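Local coordinates for inosine-uridine preferring nucleoside hydrolase (Gardnerella vaginalis 315-A, PDB 6BA1), which belongs to the nucleoside hydrolase family, alpha/beta proteins built around a largely parallel beta-sheet, and carries a bound calcium ion, at residues 21-26 against 310-315; 157-162 against 194-199; 229-234 against 242-247. One frame throughout, in Å; residues are numbered along the deposited sequence.

In the fold
Helix 247-256 is common ground for the three contacts. Tyr23 of contact 1 packs on it, Ile194 of contact 2 leans against it, and contact 3 ends at His247, where the chain passes into it. Contact 2 lies deepest, with every touching residue buried; it joins the chain beyond two neighbouring parallel strands mainly through backbone and carboxylate hydrogen bonds. Contact 1 is a crossing of two helices with a partly exposed margin, held by apolar and CH-pi contacts. Contact 3, largely buried with exposed Gly242 at its outer end, combines aromatic packing with one tyrosine-histidine hydrogen bond. Contacts 2 and 3 meet at Thr199 and His247 near the calcium ion, whereas contact 1 touches neither of them.

Contact 1 of 3, residues 21-26 against 310-315; sequences ISYALG and MTRISG
Helix 21-25 and helix 310-315 cross almost at right angles (87°), their axes 8.1 Å apart at closest approach, and the backbones come nearest where Gly26 CA lies 4.6 Å from Arg312 CA. At this crossing Arg312 sends its side chain past Gly26 toward Tyr23. Its CG passes 3.5 Å from Gly26 O, and the chain then runs over one face of the Tyr23 ring. Arg312 CD makes a CH-pi contact there, 3.6 Å from the centroid of the Tyr23 ring but displaced toward the rim. The ring reaches this place because Tyr23 CG is anti to the backbone N (chi1 -166°), which swings it out beside the crossing. Beyond CD, Arg312 NE stays over the ring near Tyr23 CE2 (3.5 Å), and Tyr23 OH lies over one face of the guanidinium, whose plane is turned 31° from that of the ring. The guanidinium nitrogens are held by salt bridges to Glu29 and Glu308, with Ser27 as a further partner, so the arginine tail is anchored independently of the tyrosine.

Ile313 packs against the first helix at Ser22: its CG1 lies 3.8 Å from Ser22 CB, while Ser22 OG bonds back to Thr18 O in its own helix. Helix 247-256 lines the Tyr23 side through Val252, Ala253 and Val256, and Trp212 of helix 206-213 covers Ile313.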
loop_
_atom_site.group_PDB
_atom_site.type_symbol
_atom_site.label_atom_id
_atom_site.label_comp_id
_atom_site.label_asym_id
_atom_site.label_seq_id
_atom_site.Cartn_x
_atom_site.Cartn_y
_atom_site.Cartn_z
ATOM N N ILE A 21 -25.373 10.786 -4.801
ATOM C CA ILE A 21 -26.733 10.694 -5.333
ATOM C C ILE A 21 -26.870 11.608 -6.551
ATOM O O ILE A 21 -27.348 11.180 -7.598
ATOM C CB ILE A 21 -27.798 11.057 -4.267
ATOM C CG1 ILE A 21 -27.794 10.045 -3.117
ATOM C CG2 ILE A 21 -29.195 11.122 -4.884
ATOM C CD1 ILE A 21 -28.515 10.516 -1.875
ATOM N N SER A 22 -26.426 12.855 -6.405
ATOM C CA SER A 22 -26.495 13.848 -7.482
ATOM C C SER A 22 -25.738 13.408 -8.743
ATOM O O SER A 22 -26.257 13.551 -9.849
ATOM C CB SER A 22 -25.962 15.194 -6.994
ATOM O OG SER A 22 -26.617 15.602 -5.806
ATOM N N TYR A 23 -24.531 12.870 -8.570
ATOM C CA TYR A 23 -23.743 12.333 -9.692
ATOM C C TYR A 23 -24.467 11.145 -10.332
ATOM O O TYR A 23 -24.487 11.014 -11.557
ATOM C CB TYR A 23 -22.328 11.914 -9.226
ATOM C CG TYR A 23 -21.301 11.658 -10.333
ATOM C CD1 TYR A 23 -20.253 12.553 -10.573
ATOM C CD2 TYR A 23 -21.363 10.508 -11.124
ATOM C CE1 TYR A 23 -19.314 12.316 -11.581
ATOM C CE2 TYR A 23 -20.434 10.274 -12.128
ATOM C CZ TYR A 23 -19.413 11.173 -12.355
ATOM O OH TYR A 23 -18.501 10.911 -13.355
ATOM N N ALA A 24 -25.062 10.292 -9.501
ATOM C CA ALA A 24 -25.770 9.111 -9.986
ATOM C C ALA A 24 -26.977 9.509 -10.828
ATOM O O ALA A 24 -27.105 9.073 -11.974
ATOM C CB ALA A 24 -26.199 8.224 -8.826
ATOM N N LEU A 25 -27.832 10.361 -10.275
ATOM C CA LEU A 25 -29.022 10.836 -10.991
ATOM C C LEU A 25 -28.690 11.733 -12.189
ATOM O O LEU A 25 -29.495 11.842 -13.118
ATOM C CB LEU A 25 -29.979 11.570 -10.038
ATOM C CG LEU A 25 -30.591 10.729 -8.910
ATOM C CD1 LEU A 25 -31.361 11.617 -7.950
ATOM C CD2 LEU A 25 -31.477 9.614 -9.448
ATOM N N GLY A 26 -27.519 12.373 -12.165
ATOM C CA GLY A 26 -27.007 13.127 -13.316
ATOM C C GLY A 26 -26.349 12.287 -14.402
ATOM O O GLY A 26 -25.984 12.813 -15.456
ATOM N N MET A 310 -19.077 18.194 -12.386
ATOM C CA MET A 310 -19.818 19.451 -12.533
ATOM C C MET A 310 -20.818 19.422 -13.690
ATOM O O MET A 310 -21.920 19.946 -13.553
ATOM C CB MET A 310 -18.859 20.636 -12.690
ATOM C CG MET A 310 -18.007 20.915 -11.459
ATOM S SD MET A 310 -18.934 21.370 -9.984
ATOM C CE MET A 310 -19.429 23.033 -10.394
ATOM N N THR A 311 -20.440 18.806 -14.812
ATOM C CA THR A 311 -21.337 18.647 -15.970
ATOM C C THR A 311 -22.607 17.878 -15.591
ATOM O O THR A 311 -23.718 18.318 -15.894
ATOM C CB THR A 311 -20.633 17.928 -17.145
ATOM O OG1 THR A 311 -19.489 18.684 -17.550
ATOM C CG2 THR A 311 -21.564 17.758 -18.349
ATOM N N ARG A 312 -22.432 16.740 -14.922
ATOM C CA ARG A 312 -23.558 15.895 -14.521
ATOM C C ARG A 312 -24.465 16.550 -13.483
ATOM O O ARG A 312 -25.688 16.528 -13.630
ATOM C CB ARG A 312 -23.056 14.551 -13.990
ATOM C CG ARG A 312 -22.565 13.607 -15.075
ATOM C CD ARG A 312 -21.573 12.583 -14.536
ATOM N NE ARG A 312 -21.656 11.292 -15.219
ATOM C CZ ARG A 312 -21.255 11.048 -16.469
ATOM N NH1 ARG A 312 -20.736 12.002 -17.236
ATOM N NH2 ARG A 312 -21.394 9.827 -16.966
ATOM N N ILE A 313 -23.863 17.131 -12.447
ATOM C CA ILE A 313 -24.614 17.695 -11.317
ATOM C C ILE A 313 -25.254 19.043 -11.664
ATOM O O ILE A 313 -26.404 19.289 -11.284
ATOM C CB ILE A 313 -23.748 17.774 -10.041
ATOM C CG1 ILE A 313 -23.440 16.355 -9.552
ATOM C CG2 ILE A 313 -24.448 18.562 -8.935
ATOM C CD1 ILE A 313 -22.377 16.262 -8.477
ATOM N N SER A 314 -24.530 19.907 -12.380
ATOM C CA SER A 314 -25.110 21.177 -12.859
ATOM C C SER A 314 -26.252 20.947 -13.862
ATOM O O SER A 314 -27.211 21.724 -13.896
ATOM C CB SER A 314 -24.042 22.093 -13.467
ATOM O OG SER A 314 -22.972 22.312 -12.564
ATOM N N GLY A 315 -26.146 19.889 -14.668
ATOM C CA GLY A 315 -27.231 19.464 -15.562
ATOM C C GLY A 315 -28.477 18.993 -14.825
ATOM O O GLY A 315 -29.601 19.292 -15.241
#

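Contact 2 of 3, residues 157-162 against 194-199; sequences GGALTI and IGLDVT
Gly157 and Ile194 carry the pairing of two parallel strands one step past strand 152-156: Gly157 N donates to Ile194 O at 3.2 Å. The N-H meets this oxygen from above the carbonyl plane, 51° out of it. Ile194 also bonds through its backbone to Leu155, so it bridges two residues of the neighbouring strand and its extension in the usual parallel pattern.

Gly158, at positive phi, continues the loop. Its N is taken by Glu171, while its O accepts from Leu196 N (3.0 Å) in the first turn of helix 196-199, for which Gly195 is the N-cap residue. Ala159 follows with an apolar contact, its CB 4.1 Å from Leu196 CB.

At Leu160 and Thr161 the loop bends and wraps round the Asp197 carboxylate. One oxygen, Asp197 OD1, takes both amides: Leu160 N at 2.8 Å arrives on the syn side, 24° out of the carboxylate plane, and Thr161 N at 3.1 Å uses the anti lone pair. Two donors on one buried oxygen would restrict the rotation of the carboxylate and pin the bend of the loop to the helix. Thr161 OG1 lies 3.5 Å from Asp197 CB, the two side chains crossing at about a right angle. Ile162 closes the segment with CG2 against Leu196 CB, 4.3 Å away; it also packs on Leu287 of the second subunit.

Here adjacent parallel strands give way at their C-terminal ends to a loop and a short helix. In alpha/beta folds of this kind that edge of the sheet commonly holds the functional site, and Gly157 lies close to the calcium ion held by Asp12, Asp17, Thr130 and Asp248.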
loop_
_atom_site.group_PDB
_atom_site.type_symbol
_atom_site.label_atom_id
_atom_site.label_comp_id
_atom_site.label_asym_id
_atom_site.label_seq_id
_atom_site.Cartn_x
_atom_site.Cartn_y
_atom_site.Cartn_z
ATOM N N GLY A 157 -13.898 4.061 0.613
ATOM C CA GLY A 157 -13.395 3.729 1.937
ATOM C C GLY A 157 -11.975 3.186 1.912
ATOM O O GLY A 157 -11.447 2.840 0.854
ATOM N N GLY A 158 -11.371 3.116 3.090
ATOM C CA GLY A 158 -10.009 2.610 3.253
ATOM C C GLY A 158 -8.909 3.551 2.794
ATOM O O GLY A 158 -9.165 4.642 2.267
ATOM N N ALA A 159 -7.678 3.103 3.037
ATOM C CA ALA A 159 -6.468 3.766 2.554
ATOM C C ALA A 159 -5.371 2.713 2.481
ATOM O O ALA A 159 -5.001 2.151 3.509
ATOM C CB ALA A 159 -6.062 4.894 3.478
ATOM N N LEU A 160 -4.889 2.418 1.270
ATOM C CA LEU A 160 -3.893 1.365 1.078
ATOM C C LEU A 160 -2.506 1.928 1.265
ATOM O O LEU A 160 -1.817 1.555 2.208
ATOM C CB LEU A 160 -4.011 0.729 -0.307
ATOM C CG LEU A 160 -3.009 -0.392 -0.627
ATOM C CD1 LEU A 160 -3.152 -1.547 0.338
ATOM C CD2 LEU A 160 -3.186 -0.885 -2.044
ATOM N N THR A 161 -2.129 2.853 0.382
ATOM C CA THR A 161 -0.757 3.338 0.288
ATOM C C THR A 161 -0.498 4.612 1.093
ATOM O O THR A 161 0.506 5.280 0.870
ATOM C CB THR A 161 -0.378 3.636 -1.183
ATOM O OG1 THR A 161 -1.040 4.833 -1.622
ATOM C CG2 THR A 161 -0.743 2.475 -2.082
ATOM N N ILE A 162 -1.377 4.950 2.032
ATOM C CA ILE A 162 -1.313 6.256 2.682
ATOM C C ILE A 162 -1.944 6.233 4.079
ATOM O O ILE A 162 -2.582 5.249 4.467
ATOM C CB ILE A 162 -1.949 7.321 1.738
ATOM C CG1 ILE A 162 -0.980 8.493 1.581
ATOM C CG2 ILE A 162 -3.368 7.756 2.158
ATOM C CD1 ILE A 162 -1.531 9.613 0.733
ATOM N N ILE A 194 -12.085 2.480 -3.628
ATOM C CA ILE A 194 -11.680 3.849 -3.935
ATOM C C ILE A 194 -11.450 4.560 -2.612
ATOM O O ILE A 194 -12.369 5.127 -2.027
ATOM C CB ILE A 194 -12.694 4.527 -4.873
ATOM C CG1 ILE A 194 -12.500 3.944 -6.269
ATOM C CG2 ILE A 194 -12.502 6.041 -4.942
ATOM C CD1 ILE A 194 -13.757 3.880 -7.072
ATOM N N GLY A 195 -10.202 4.490 -2.152
ATOM C CA GLY A 195 -9.804 5.005 -0.850
ATOM C C GLY A 195 -9.166 6.373 -0.911
ATOM O O GLY A 195 -9.144 7.015 -1.961
ATOM N N LEU A 196 -8.621 6.785 0.229
ATOM C CA LEU A 196 -8.072 8.128 0.412
ATOM C C LEU A 196 -6.927 8.423 -0.549
ATOM O O LEU A 196 -6.824 9.540 -1.056
ATOM C CB LEU A 196 -7.572 8.317 1.851
ATOM C CG LEU A 196 -8.603 8.203 2.970
ATOM C CD1 LEU A 196 -7.927 8.511 4.304
ATOM C CD2 LEU A 196 -9.834 9.126 2.719
ATOM N N ASP A 197 -6.080 7.412 -0.787
ATOM C CA ASP A 197 -5.000 7.489 -1.789
ATOM C C ASP A 197 -5.410 8.077 -3.150
ATOM O O ASP A 197 -4.567 8.619 -3.869
ATOM C CB ASP A 197 -4.261 6.139 -1.984
ATOM C CG ASP A 197 -5.135 4.920 -1.703
ATOM O OD1 ASP A 197 -4.651 4.027 -0.969
ATOM O OD2 ASP A 197 -6.287 4.858 -2.192
ATOM N N VAL A 198 -6.689 7.961 -3.488
ATOM C CA VAL A 198 -7.255 8.601 -4.672
ATOM C C VAL A 198 -8.194 9.786 -4.338
ATOM O O VAL A 198 -8.139 10.811 -5.026
ATOM C CB VAL A 198 -7.897 7.516 -5.583
ATOM C CG1 VAL A 198 -9.037 8.046 -6.428
ATOM C CG2 VAL A 198 -6.825 6.884 -6.462
ATOM N N THR A 199 -9.032 9.674 -3.301
ATOM C CA THR A 199 -10.039 10.718 -3.012
ATOM C C THR A 199 -9.461 12.031 -2.464
ATOM O O THR A 199 -10.066 13.100 -2.654
ATOM C CB THR A 199 -11.161 10.252 -2.059
ATOM O OG1 THR A 199 -10.633 9.961 -0.762
ATOM C CG2 THR A 199 -11.897 9.034 -2.616
#

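Contact 3 of 3, residues 229-234 against 242-247; sequences FYIKAY and GGCGLH
Tyr230 and Tyr234, one turn apart on helix 218-237, reach along the same extended stretch of the 242-247 loop to His247, and Tyr234 OH forms a hydrogen bond with His247 NE2 (3.0 Å) in which either atom could be the donor. This is the loop joining helix 218-237 to helix 247-256 of the alpha/beta fold: the chain returns past the first helix at Ile231, runs out alongside the two tyrosine side chains to His247 and leads into helix 247-256. Asp248, the residue after His247, binds the calcium ion.

Cys244 is wedged between the two rings. Its CA sits over one face of the Tyr234 ring in a CH-pi contact, 4.2 Å from the ring centroid, while its CB reaches Tyr230 CD2 at 3.6 Å. With SG between the backbone N and the carbonyl carbon (chi1 70°), the thiol is directed at the helix; there it makes an oblique sulfur-aromatic contact with Tyr230 and lies 3.8 Å from Ile231 CG1. Ile231 CG2 in turn rests on Gly243 CA at 3.9 Å, extending the apolar seam toward the start of the loop.

The imidazole is also contacted from the other direction by Leu196 and Thr199 of helix 196-199, and Tyr230 OH has a weak hydrogen bond to Asp16. Near that hydroxyl, Gly245 O meets the Tyr230 ring at its edge, in the ring plane, 3.6 Å from Tyr230 CE2.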
loop_
_atom_site.group_PDB
_atom_site.type_symbol
_atom_site.label_atom_id
_atom_site.label_comp_id
_atom_site.label_asym_id
_atom_site.label_seq_id
_atom_site.Cartn_x
_atom_site.Cartn_y
_atom_site.Cartn_z
ATOM N N PHE A 229 -21.260 24.513 3.839
ATOM C CA PHE A 229 -21.107 24.092 5.248
ATOM C C PHE A 229 -19.961 23.087 5.375
ATOM O O PHE A 229 -19.161 23.153 6.309
ATOM C CB PHE A 229 -22.404 23.477 5.793
ATOM C CG PHE A 229 -22.356 23.163 7.268
ATOM C CD1 PHE A 229 -21.794 21.961 7.728
ATOM C CD2 PHE A 229 -22.862 24.057 8.209
ATOM C CE1 PHE A 229 -21.749 21.667 9.077
ATOM C CE2 PHE A 229 -22.822 23.765 9.565
ATOM C CZ PHE A 229 -22.262 22.572 10.001
ATOM N N TYR A 230 -19.921 22.153 4.432
ATOM C CA TYR A 230 -18.896 21.108 4.342
ATOM C C TYR A 230 -17.492 21.688 4.110
ATOM O O TYR A 230 -16.517 21.182 4.669
ATOM C CB TYR A 230 -19.289 20.144 3.219
ATOM C CG TYR A 230 -18.500 18.858 3.074
ATOM C CD1 TYR A 230 -18.407 17.934 4.114
ATOM C CD2 TYR A 230 -17.919 18.525 1.850
ATOM C CE1 TYR A 230 -17.718 16.736 3.950
ATOM C CE2 TYR A 230 -17.237 17.326 1.668
ATOM C CZ TYR A 230 -17.132 16.441 2.716
ATOM O OH TYR A 230 -16.431 15.269 2.529
ATOM N N ILE A 231 -17.394 22.749 3.302
ATOM C CA ILE A 231 -16.107 23.427 3.062
ATOM C C ILE A 231 -15.650 24.230 4.289
ATOM O O ILE A 231 -14.473 24.177 4.655
ATOM C CB ILE A 231 -16.140 24.316 1.788
ATOM C CG1 ILE A 231 -16.290 23.429 0.528
ATOM C CG2 ILE A 231 -14.858 25.134 1.649
ATOM C CD1 ILE A 231 -16.883 24.160 -0.659
ATOM N N LYS A 232 -16.563 24.970 4.916
ATOM C CA LYS A 232 -16.259 25.759 6.140
ATOM C C LYS A 232 -15.870 24.890 7.337
ATOM O O LYS A 232 -15.133 25.338 8.219
ATOM C CB LYS A 232 -17.410 26.700 6.524
ATOM C CG LYS A 232 -17.475 27.947 5.656
ATOM C CD LYS A 232 -18.493 28.937 6.153
ATOM C CE LYS A 232 -18.740 30.031 5.116
ATOM N NZ LYS A 232 -19.485 31.175 5.701
ATOM N N ALA A 233 -16.383 23.664 7.371
ATOM C CA ALA A 233 -15.911 22.653 8.311
ATOM C C ALA A 233 -14.489 22.213 7.949
ATOM O O ALA A 233 -13.626 22.139 8.827
ATOM C CB ALA A 233 -16.851 21.462 8.329
ATOM N N TYR A 234 -14.254 21.930 6.663
ATOM C CA TYR A 234 -12.909 21.594 6.164
ATOM C C TYR A 234 -11.892 22.738 6.350
ATOM O O TYR A 234 -10.707 22.473 6.538
ATOM C CB TYR A 234 -12.933 21.147 4.691
ATOM C CG TYR A 234 -12.980 19.640 4.482
ATOM C CD1 TYR A 234 -11.951 18.977 3.818
ATOM C CD2 TYR A 234 -14.061 18.875 4.937
ATOM C CE1 TYR A 234 -12.005 17.596 3.590
ATOM C CE2 TYR A 234 -14.138 17.513 4.706
ATOM C CZ TYR A 234 -13.111 16.866 4.063
ATOM O OH TYR A 234 -13.116 15.509 3.788
ATOM N N GLY A 242 -7.957 23.744 1.476
ATOM C CA GLY A 242 -8.631 24.983 0.979
ATOM C C GLY A 242 -10.126 24.847 0.701
ATOM O O GLY A 242 -10.890 25.772 0.966
ATOM N N GLY A 243 -10.513 23.715 0.122
ATOM C CA GLY A 243 -11.924 23.373 -0.125
ATOM C C GLY A 243 -12.268 22.061 0.545
ATOM O O GLY A 243 -11.967 21.893 1.709
ATOM N N CYS A 244 -12.903 21.143 -0.191
ATOM C CA CYS A 244 -13.357 19.852 0.364
ATOM C C CYS A 244 -13.047 18.685 -0.566
ATOM O O CYS A 244 -12.902 18.854 -1.775
ATOM C CB CYS A 244 -14.863 19.890 0.622
ATOM S SG CYS A 244 -15.904 19.917 -0.846
ATOM N N GLY A 245 -12.960 17.494 0.003
ATOM C CA GLY A 245 -12.721 16.265 -0.744
ATOM C C GLY A 245 -13.993 15.764 -1.414
ATOM O O GLY A 245 -15.092 15.923 -0.875
ATOM N N LEU A 246 -13.835 15.163 -2.593
ATOM C CA LEU A 246 -14.938 14.542 -3.310
ATOM C C LEU A 246 -14.821 13.035 -3.174
ATOM O O LEU A 246 -14.483 12.327 -4.126
ATOM C CB LEU A 246 -14.920 14.966 -4.780
ATOM C CG LEU A 246 -15.044 16.467 -5.033
ATOM C CD1 LEU A 246 -14.930 16.758 -6.525
ATOM C CD2 LEU A 246 -16.346 17.009 -4.438
ATOM N N HIS A 247 -15.142 12.548 -1.985
ATOM C CA HIS A 247 -14.861 11.160 -1.619
ATOM C C HIS A 247 -15.876 10.202 -2.255
ATOM O O HIS A 247 -15.537 9.425 -3.146
ATOM C CB HIS A 247 -14.845 10.986 -0.093
ATOM C CG HIS A 247 -13.860 11.859 0.616
ATOM N ND1 HIS A 247 -12.688 11.366 1.152
ATOM C CD2 HIS A 247 -13.890 13.197 0.901
ATOM C CE1 HIS A 247 -12.016 12.354 1.726
ATOM N NE2 HIS A 247 -12.716 13.474 1.574
#